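Local coordinates for BolA-like protein (Babesia bovis, PDB 3O2E) that is of unknown function but belongs to the BolA/IbaG family, and may, like other members of that family, bind a [2Fe-2S] cluster, at residues L74-I79 against H87-K92. Residues are numbered along the deposited sequence; the frame is centred on the assembly and turned at random.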
ATOM      1  N   LEU A  74       5.484   0.647  -7.810  1.00 17.68           N
ATOM      2  CA  LEU A  74       6.359   0.696  -6.664  1.00 17.43           C
ATOM      3  C   LEU A  74       5.724   0.034  -5.434  1.00 14.98           C
ATOM      4  O   LEU A  74       6.378  -0.650  -4.685  1.00 14.55           O
ATOM      5  CB  LEU A  74       6.700   2.157  -6.387  1.00 18.64           C
ATOM      6  CG  LEU A  74       7.856   2.532  -5.479  1.00 21.66           C
ATOM      7  CD1 LEU A  74       9.169   2.001  -5.998  1.00 25.22           C
ATOM      8  CD2 LEU A  74       7.895   4.052  -5.372  1.00 21.03           C
ATOM      9  N   VAL A  75       4.460   0.296  -5.201  1.00 13.89           N
ATOM     10  CA  VAL A  75       3.745  -0.326  -4.079  1.00 14.13           C
ATOM     11  C   VAL A  75       3.636  -1.819  -4.243  1.00 14.09           C
ATOM     12  O   VAL A  75       3.898  -2.572  -3.302  1.00 15.53           O
ATOM     13  CB  VAL A  75       2.388   0.323  -3.886  1.00 13.41           C
ATOM     14  CG1 VAL A  75       1.599  -0.363  -2.762  1.00 13.39           C
ATOM     15  CG2 VAL A  75       2.615   1.809  -3.613  1.00 15.59           C
ATOM     16  N   ASN A  76       3.317  -2.274  -5.447  1.00 15.57           N
ATOM     17  CA  ASN A  76       3.211  -3.710  -5.697  1.00 15.22           C
ATOM     18  C   ASN A  76       4.546  -4.387  -5.565  1.00 15.80           C
ATOM     19  O   ASN A  76       4.632  -5.479  -5.068  1.00 14.62           O
ATOM     20  CB  ASN A  76       2.685  -3.963  -7.073  1.00 16.13           C
ATOM     21  CG  ASN A  76       1.267  -3.548  -7.232  1.00 17.10           C
ATOM     22  OD1 ASN A  76       0.484  -3.522  -6.278  1.00 16.12           O
ATOM     23  ND2 ASN A  76       0.912  -3.244  -8.448  1.00 17.85           N
ATOM     24  N   SER A  77       5.617  -3.703  -5.952  1.00 17.12           N
ATOM     25  CA  SER A  77       6.938  -4.265  -5.755  1.00 17.87           C
ATOM     26  C   SER A  77       7.337  -4.445  -4.264  1.00 16.98           C
ATOM     27  O   SER A  77       8.093  -5.334  -3.950  1.00 17.14           O
ATOM     28  CB  SER A  77       7.981  -3.493  -6.550  1.00 19.49           C
ATOM     29  OG  SER A  77       8.659  -2.625  -5.702  1.00 23.21           O
ATOM     30  N   ALA A  78       6.840  -3.593  -3.376  1.00 16.80           N
ATOM     31  CA  ALA A  78       7.012  -3.757  -1.926  1.00 16.84           C
ATOM     32  C   ALA A  78       6.408  -5.040  -1.370  1.00 17.18           C
ATOM     33  O   ALA A  78       6.946  -5.666  -0.433  1.00 17.25           O
ATOM     34  CB  ALA A  78       6.433  -2.530  -1.217  1.00 15.88           C
ATOM     35  N   ILE A  79       5.305  -5.468  -1.970  1.00 17.22           N
ATOM     36  CA  ILE A  79       4.549  -6.630  -1.495  1.00 17.15           C
ATOM     37  C   ILE A  79       4.545  -7.742  -2.531  1.00 17.16           C
ATOM     38  O   ILE A  79       3.595  -8.572  -2.545  1.00 17.12           O
ATOM     39  CB  ILE A  79       3.078  -6.270  -1.113  1.00 16.85           C
ATOM     40  CG1 ILE A  79       2.341  -5.604  -2.295  1.00 17.34           C
ATOM     41  CG2 ILE A  79       2.970  -5.327   0.131  1.00 16.77           C
ATOM     42  CD1 ILE A  79       0.818  -5.459  -2.084  1.00 17.78           C
ATOM     43  N   HIS A  87      -6.066 -11.566  -2.437  1.00 12.71           N
ATOM     44  CA  HIS A  87      -7.207 -11.612  -3.343  1.00 12.77           C
ATOM     45  C   HIS A  87      -7.345 -10.293  -4.115  1.00 13.14           C
ATOM     46  O   HIS A  87      -7.527 -10.273  -5.372  1.00 13.49           O
ATOM     47  CB  HIS A  87      -8.519 -11.922  -2.549  1.00 12.22           C
ATOM     48  CG  HIS A  87      -9.769 -11.597  -3.302  1.00 12.13           C
ATOM     49  ND1 HIS A  87     -10.157 -12.285  -4.432  1.00 12.01           N
ATOM     50  CD2 HIS A  87     -10.702 -10.634  -3.106  1.00 11.12           C
ATOM     51  CE1 HIS A  87     -11.281 -11.769  -4.885  1.00 14.30           C
ATOM     52  NE2 HIS A  87     -11.632 -10.763  -4.105  1.00 11.86           N
ATOM     53  N   ALA A  88      -7.288  -9.193  -3.367  1.00 13.40           N
ATOM     54  CA  ALA A  88      -7.386  -7.855  -3.938  1.00 13.94           C
ATOM     55  C   ALA A  88      -6.553  -6.867  -3.144  1.00 14.35           C
ATOM     56  O   ALA A  88      -6.460  -6.933  -1.920  1.00 13.90           O
ATOM     57  CB  ALA A  88      -8.855  -7.367  -3.940  1.00 14.66           C
ATOM     58  N   PHE A  89      -5.981  -5.909  -3.859  1.00 15.62           N
ATOM     59  CA  PHE A  89      -5.230  -4.845  -3.262  1.00 15.16           C
ATOM     60  C   PHE A  89      -5.490  -3.587  -4.058  1.00 15.94           C
ATOM     61  O   PHE A  89      -5.322  -3.564  -5.294  1.00 18.81           O
ATOM     62  CB  PHE A  89      -3.752  -5.194  -3.208  1.00 14.97           C
ATOM     63  CG  PHE A  89      -2.947  -4.226  -2.379  1.00 16.93           C
ATOM     64  CD1 PHE A  89      -2.750  -4.440  -1.035  1.00 18.86           C
ATOM     65  CD2 PHE A  89      -2.382  -3.087  -2.969  1.00 19.80           C
ATOM     66  CE1 PHE A  89      -2.008  -3.539  -0.253  1.00 20.35           C
ATOM     67  CE2 PHE A  89      -1.629  -2.204  -2.211  1.00 23.29           C
ATOM     68  CZ  PHE A  89      -1.468  -2.431  -0.818  1.00 20.93           C
ATOM     69  N   THR A  90      -5.989  -2.574  -3.364  1.00 15.04           N
ATOM     70  CA  THR A  90      -6.226  -1.277  -3.937  1.00 14.92           C
ATOM     71  C   THR A  90      -5.434  -0.236  -3.134  1.00 13.95           C
ATOM     72  O   THR A  90      -5.024  -0.461  -1.991  1.00 12.80           O
ATOM     73  CB  THR A  90      -7.701  -0.886  -3.946  1.00 15.45           C
ATOM     74  OG1 THR A  90      -8.162  -0.747  -2.603  1.00 16.44           O
ATOM     75  CG2 THR A  90      -8.565  -1.915  -4.682  1.00 16.07           C
ATOM     76  N   MET A  91      -5.212   0.921  -3.764  1.00 14.72           N
ATOM     77  CA  MET A  91      -4.349   1.943  -3.184  1.00 13.47           C
ATOM     78  C   MET A  91      -4.632   3.345  -3.724  1.00 13.76           C
ATOM     79  O   MET A  91      -5.227   3.524  -4.810  1.00 13.54           O
ATOM     80  CB  MET A  91      -2.881   1.564  -3.398  1.00 14.07           C
ATOM     81  CG  MET A  91      -2.382   1.803  -4.804  1.00 15.89           C
ATOM     82  SD  MET A  91      -0.765   1.187  -5.128  0.71 13.11           S
ATOM     83  CE  MET A  91      -1.159  -0.498  -5.500  1.00 15.39           C
ATOM     84  N   LYS A  92      -4.250   4.329  -2.915  1.00 14.03           N
ATOM     85  CA  LYS A  92      -4.202   5.733  -3.317  1.00 14.24           C
ATOM     86  C   LYS A  92      -2.818   6.230  -2.894  1.00 14.88           C
ATOM     87  O   LYS A  92      -2.424   6.044  -1.745  1.00 13.79           O
ATOM     88  CB  LYS A  92      -5.311   6.524  -2.626  1.00 15.41           C
TER
HETATM   89  O   HOH W   1      -2.470  -4.118  -6.905  1.00 27.40           O
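Val75 and Asn76 of helix 68-78, with Ile79 just past its end, meet Phe89 and Met91 of strand 86-94, joining the helix and last strand of the beta-alpha-beta unit in this BolA-family domain. The short axes of 74-78 and 88-92 pass 10.5 Å apart at 136°, and alternate residues of the strand face the helix. The aromatic contact is a CH-pi interaction: Ile79 CD1 stands 3.7 Å from the centroid of the Phe89 ring, 5° off its normal, and is nearly equidistant from all six carbons. The Phe89 ring, extended anti to its N (chi1 -170°), lies with one face against that methyl. Apolar contacts continue at Val75, whose CG1 lies 3.8 Å from Phe89 CE2, the two side chains crossing at about a right angle, while its CB lies 3.5 Å from Met91 SD as these side chains meet tip to tip. Leu32 and Leu36 of helix 25-36 also pack on Val75, and Phe54 and Ala56 of the neighbouring strand on Phe89. The Met91 chain is bent at chi3, bringing CE to the edge of the Phe89 ring, in its plane, and 3.5 Å from Asn76 OD1. The polar link is one water, which donates to Asn76 OD1 at 3.1 Å and weakly to Phe89 O at 3.3 Å.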